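Local coordinates for protein ATP-dependent protease (Xanthomonas campestris pv. campestris, PDB 7CAY) that is homologous to the N-terminal domain of Lon peptidase and probably binds protein substrates, as that domain does in the ATP-dependent protease, at residues T130-M135 and A155-R160; L176-D179 and R183-E186. All coordinates share one frame; numbering follows the deposited sequence.

Contact 1 (T130-M135 and A155-R160); sequences TVLERM and AWVGWR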
loop_
_atom_site.group_PDB
_atom_site.type_symbol
_atom_site.label_atom_id
_atom_site.label_comp_id
_atom_site.label_asym_id
_atom_site.label_seq_id
_atom_site.Cartn_x
_atom_site.Cartn_y
_atom_site.Cartn_z
ATOM N N THR A 130 -11.627 20.196 1.020
ATOM C CA THR A 130 -11.320 21.425 0.296
ATOM C C THR A 130 -9.816 21.659 0.219
ATOM O O THR A 130 -9.311 22.161 -0.793
ATOM C CB THR A 130 -12.015 22.613 0.960
ATOM O OG1 THR A 130 -13.391 22.292 1.196
ATOM C CG2 THR A 130 -11.936 23.843 0.067
ATOM N N VAL A 131 -9.082 21.300 1.276
ATOM C CA VAL A 131 -7.632 21.458 1.253
ATOM C C VAL A 131 -6.994 20.440 0.312
ATOM O O VAL A 131 -5.924 20.691 -0.256
ATOM C CB VAL A 131 -7.064 21.360 2.684
ATOM C CG1 VAL A 131 -7.451 20.039 3.328
ATOM C CG2 VAL A 131 -5.549 21.540 2.688
ATOM N N LEU A 132 -7.640 19.287 0.114
ATOM C CA LEU A 132 -7.120 18.306 -0.834
ATOM C C LEU A 132 -7.307 18.777 -2.270
ATOM O O LEU A 132 -6.377 18.700 -3.084
ATOM C CB LEU A 132 -7.802 16.954 -0.625
ATOM C CG LEU A 132 -7.477 15.905 -1.693
ATOM C CD1 LEU A 132 -5.999 15.530 -1.671
ATOM C CD2 LEU A 132 -8.347 14.672 -1.535
ATOM N N GLU A 133 -8.507 19.267 -2.602
ATOM C CA GLU A 133 -8.774 19.721 -3.964
ATOM C C GLU A 133 -7.832 20.844 -4.382
ATOM O O GLU A 133 -7.445 20.923 -5.554
ATOM C CB GLU A 133 -10.232 20.167 -4.097
ATOM C CG GLU A 133 -10.549 20.844 -5.424
ATOM C CD GLU A 133 -12.037 20.961 -5.700
ATOM O OE1 GLU A 133 -12.829 21.006 -4.734
ATOM O OE2 GLU A 133 -12.412 21.000 -6.891
ATOM N N ARG A 134 -7.439 21.708 -3.442
ATOM C CA ARG A 134 -6.493 22.771 -3.765
ATOM C C ARG A 134 -5.155 22.200 -4.221
ATOM O O ARG A 134 -4.554 22.697 -5.181
ATOM C CB ARG A 134 -6.302 23.685 -2.558
ATOM N N MET A 135 -4.680 21.153 -3.553
ATOM C CA MET A 135 -3.396 20.559 -3.897
ATOM C C MET A 135 -3.454 19.929 -5.284
ATOM O O MET A 135 -4.394 19.195 -5.608
ATOM C CB MET A 135 -2.997 19.518 -2.851
ATOM C CG MET A 135 -2.892 20.065 -1.433
ATOM S SD MET A 135 -2.371 18.834 -0.218
ATOM C CE MET A 135 -2.282 19.842 1.263
ATOM N N ALA A 155 -12.866 7.720 2.702
ATOM C CA ALA A 155 -11.689 6.886 2.504
ATOM C C ALA A 155 -10.823 7.401 1.363
ATOM O O ALA A 155 -9.596 7.266 1.409
ATOM C CB ALA A 155 -12.104 5.438 2.245
ATOM N N TRP A 156 -11.434 8.003 0.342
ATOM C CA TRP A 156 -10.657 8.477 -0.799
ATOM C C TRP A 156 -9.857 9.724 -0.440
ATOM O O TRP A 156 -8.651 9.795 -0.705
ATOM C CB TRP A 156 -11.576 8.747 -1.992
ATOM C CG TRP A 156 -10.816 8.868 -3.274
ATOM C CD1 TRP A 156 -10.462 7.853 -4.114
ATOM C CD2 TRP A 156 -10.295 10.069 -3.853
ATOM N NE1 TRP A 156 -9.761 8.349 -5.186
ATOM C CE2 TRP A 156 -9.645 9.708 -5.049
ATOM C CE3 TRP A 156 -10.320 11.416 -3.480
ATOM C CZ2 TRP A 156 -9.024 10.643 -5.872
ATOM C CZ3 TRP A 156 -9.705 12.344 -4.299
ATOM C CH2 TRP A 156 -9.065 11.953 -5.481
ATOM N N VAL A 157 -10.511 10.721 0.162
ATOM C CA VAL A 157 -9.801 11.926 0.582
ATOM C C VAL A 157 -8.759 11.587 1.640
ATOM O O VAL A 157 -7.723 12.256 1.742
ATOM C CB VAL A 157 -10.802 12.996 1.078
ATOM C CG1 VAL A 157 -11.678 12.447 2.190
ATOM C CG2 VAL A 157 -10.078 14.251 1.545
ATOM N N GLY A 158 -8.999 10.534 2.423
ATOM C CA GLY A 158 -8.027 10.135 3.427
ATOM C C GLY A 158 -6.765 9.554 2.818
ATOM O O GLY A 158 -5.651 9.937 3.185
ATOM N N TRP A 159 -6.922 8.620 1.876
ATOM C CA TRP A 159 -5.759 8.038 1.216
ATOM C C TRP A 159 -5.008 9.047 0.357
ATOM O O TRP A 159 -3.813 8.860 0.110
ATOM C CB TRP A 159 -6.175 6.842 0.353
ATOM C CG TRP A 159 -6.702 5.649 1.119
ATOM C CD1 TRP A 159 -7.825 4.926 0.833
ATOM C CD2 TRP A 159 -6.122 5.040 2.283
ATOM N NE1 TRP A 159 -7.984 3.913 1.745
ATOM C CE2 TRP A 159 -6.953 3.959 2.646
ATOM C CE3 TRP A 159 -4.984 5.304 3.056
ATOM C CZ2 TRP A 159 -6.680 3.143 3.742
ATOM C CZ3 TRP A 159 -4.722 4.500 4.145
ATOM C CH2 TRP A 159 -5.565 3.431 4.479
ATOM N N ARG A 160 -5.671 10.109 -0.103
ATOM C CA ARG A 160 -5.017 11.060 -0.996
ATOM C C ARG A 160 -4.217 12.099 -0.219
ATOM O O ARG A 160 -3.070 12.398 -0.572
ATOM C CB ARG A 160 -6.053 11.739 -1.895
ATOM C CG ARG A 160 -6.693 10.801 -2.903
ATOM C CD ARG A 160 -5.663 10.205 -3.850
ATOM N NE ARG A 160 -5.841 8.764 -3.995
ATOM C CZ ARG A 160 -5.103 7.856 -3.363
ATOM N NH1 ARG A 160 -5.336 6.565 -3.549
ATOM N NH2 ARG A 160 -4.128 8.238 -2.550
#

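Contact 2 (L176-D179 and R183-E186); sequences LQED and RRLE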
loop_
_atom_site.group_PDB
_atom_site.type_symbol
_atom_site.label_atom_id
_atom_site.label_comp_id
_atom_site.label_asym_id
_atom_site.label_seq_id
_atom_site.Cartn_x
_atom_site.Cartn_y
_atom_site.Cartn_z
ATOM N N LEU A 176 -2.473 3.256 7.588
ATOM C CA LEU A 176 -2.741 1.960 6.973
ATOM C C LEU A 176 -3.363 0.991 7.974
ATOM O O LEU A 176 -4.283 0.239 7.633
ATOM C CB LEU A 176 -1.447 1.381 6.391
ATOM C CG LEU A 176 -1.560 0.205 5.417
ATOM C CD1 LEU A 176 -2.112 0.670 4.075
ATOM C CD2 LEU A 176 -0.214 -0.488 5.245
ATOM N N GLN A 177 -2.880 1.007 9.222
ATOM C CA GLN A 177 -3.422 0.115 10.245
ATOM C C GLN A 177 -4.859 0.467 10.605
ATOM O O GLN A 177 -5.654 -0.428 10.914
ATOM C CB GLN A 177 -2.543 0.157 11.496
ATOM N N GLU A 178 -5.209 1.752 10.577
ATOM C CA GLU A 178 -6.563 2.176 10.916
ATOM C C GLU A 178 -7.535 1.724 9.832
ATOM O O GLU A 178 -7.402 2.117 8.668
ATOM C CB GLU A 178 -6.615 3.692 11.084
ATOM C CG GLU A 178 -7.993 4.223 11.444
ATOM C CD GLU A 178 -8.444 3.776 12.818
ATOM O OE1 GLU A 178 -7.880 4.266 13.817
ATOM O OE2 GLU A 178 -9.353 2.924 12.899
ATOM N N ASP A 179 -8.519 0.912 10.212
ATOM C CA ASP A 179 -9.464 0.338 9.262
ATOM C C ASP A 179 -10.763 1.131 9.145
ATOM O O ASP A 179 -11.705 0.658 8.501
ATOM C CB ASP A 179 -9.773 -1.115 9.637
ATOM C CG ASP A 179 -8.558 -2.021 9.511
ATOM O OD1 ASP A 179 -7.617 -1.660 8.769
ATOM O OD2 ASP A 179 -8.546 -3.094 10.153
ATOM N N ARG A 183 -12.009 7.746 11.447
ATOM C CA ARG A 183 -10.936 7.811 12.436
ATOM C C ARG A 183 -9.583 7.986 11.765
ATOM O O ARG A 183 -8.652 8.528 12.373
ATOM C CB ARG A 183 -10.943 6.562 13.318
ATOM C CG ARG A 183 -11.483 6.816 14.719
ATOM C CD ARG A 183 -11.418 5.578 15.603
ATOM N NE ARG A 183 -12.432 4.588 15.251
ATOM C CZ ARG A 183 -12.165 3.382 14.758
ATOM N NH1 ARG A 183 -10.907 3.007 14.566
ATOM N NH2 ARG A 183 -13.156 2.549 14.467
ATOM N N ARG A 184 -9.456 7.538 10.513
ATOM C CA ARG A 184 -8.251 7.815 9.739
ATOM C C ARG A 184 -8.089 9.313 9.513
ATOM O O ARG A 184 -7.007 9.873 9.719
ATOM C CB ARG A 184 -8.310 7.068 8.407
ATOM C CG ARG A 184 -7.123 6.163 8.134
ATOM C CD ARG A 184 -7.264 5.495 6.778
ATOM N NE ARG A 184 -8.138 4.326 6.822
ATOM C CZ ARG A 184 -9.006 4.006 5.868
ATOM N NH1 ARG A 184 -9.131 4.780 4.797
ATOM N NH2 ARG A 184 -9.756 2.918 5.988
ATOM N N LEU A 185 -9.168 9.980 9.098
ATOM C CA LEU A 185 -9.128 11.424 8.895
ATOM C C LEU A 185 -8.997 12.191 10.203
ATOM O O LEU A 185 -8.514 13.329 10.192
ATOM C CB LEU A 185 -10.378 11.880 8.141
ATOM C CG LEU A 185 -10.434 11.507 6.657
ATOM C CD1 LEU A 185 -11.857 11.601 6.129
ATOM C CD2 LEU A 185 -9.508 12.405 5.850
ATOM N N GLU A 186 -9.410 11.600 11.326
ATOM C CA GLU A 186 -9.303 12.297 12.603
ATOM C C GLU A 186 -7.852 12.385 13.064
ATOM O O GLU A 186 -7.431 13.409 13.612
ATOM C CB GLU A 186 -10.170 11.604 13.656
ATOM C CG GLU A 186 -10.406 12.429 14.915
ATOM C CD GLU A 186 -11.267 13.658 14.662
ATOM O OE1 GLU A 186 -12.474 13.498 14.379
ATOM O OE2 GLU A 186 -10.730 14.783 14.742
#

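Contact 1 (T130-M135 and A155-R160)
Leu132 reaches from helix 126-134 to helix 154-164 and meets Trp156, Val157 and Arg160 there. The contact is apolar and rests on this one leucine. Its CG stands anti to the backbone N (chi1 172°), which carries both methyls toward the other helix. CD2 does most of the touching. Leu132 CD2 lies 3.6 Å from Val157 CG2, the methyl of that valine that faces the leucine. Leu132 CD2 is also 3.7 Å from Arg160 CB, one turn further along the helix. The other methyl, Leu132 CD1, is 3.8 Å from Arg160 CB, so both branches abut that carbon from the same side.

The aromatic part is smaller. Trp156 starts off to one side, but its ring end swings closer, and Trp156 CZ3 comes to 3.9 Å from Leu132 CD2. The methyl approaches this ring obliquely. Within helix 154-164, Arg160 CG sits over one face of the Trp156 ring, 3.5 Å above its plane and offset toward the rim.

The polar end of Arg160 takes no part. Its chain bends away, and the guanidinium bonds to Pro19 O through NH1 and pairs with Glu163 through NH2. Only the aliphatic base of this arginine serves the contact. Leu161 extends the apolar patch around Leu132.

The short helix segments cross at 54°, and their axes come no closer than 10.3 Å. Such a spacing, bridged by one large side chain, is ordinary helix-helix packing. It joins two helices of the helical part of this Lon substrate-binding domain.

Contact 2 (L176-D179 and R183-E186)
Helix 169-177 ends just before Glu178, whose backbone turns to extended angles and brings Glu178 CA to 6.0 Å from Arg184 CA on helix 181-190. The carbonyl of this residue is held by a side chain. Arg184 NE donates to Glu178 O at 3.0 Å, with an N-H...O angle of 154°. The donor stands above the carbonyl plane, 37° out of it. The oxygen lies at the edge of the guanidinium, near its plane. Arg184 bends at chi3, which turns the guanidinium out of line with its aliphatic chain. Arg184 NH2 packs 3.8 Å from Asp179 C.

The aliphatic parts also meet. Arg184 CG lies 3.9 Å from Glu178 CB, and the two side chains cross at a slant. Glu178 then bends at chi2 and sends its carboxylate to Arg183. The two form a salt bridge, but the modelled atoms are too close and its detail is doubtful.

The carboxylate of Asp179 forms salt bridges with Arg92 and Arg94 of strand 83-100. Arg184 is buried and also packs on Ala155 and Trp159 of helix 154-164. Two consecutive helices are joined here by a short turn. They are the last two helices of the domain, and the turn is pinned to the beta sheet through Asp179.

Both contacts belong to the helical part of the chain. Contact 1 centres on buried Leu132 and Val157, with Trp156 exposed at its margin. Contact 2 has buried Arg184 on one side and exposed Arg183 on the other. Contact 1 joins helices separated by a long connection, part of which is not modelled; contact 2 joins neighbours in sequence across a short turn. Their chemistry differs: methyls and aliphatic carbons in contact 1, an arginine on a carbonyl, with a less certain arginine-carboxylate pair, in contact 2. Helix 154-164 ties them together. Gly158 CA lies 3.6 Å from Leu185 CD2, and Val157 CG1 is 4.0 Å from Leu185 CD1. Val157 therefore uses one methyl for each neighbouring helix.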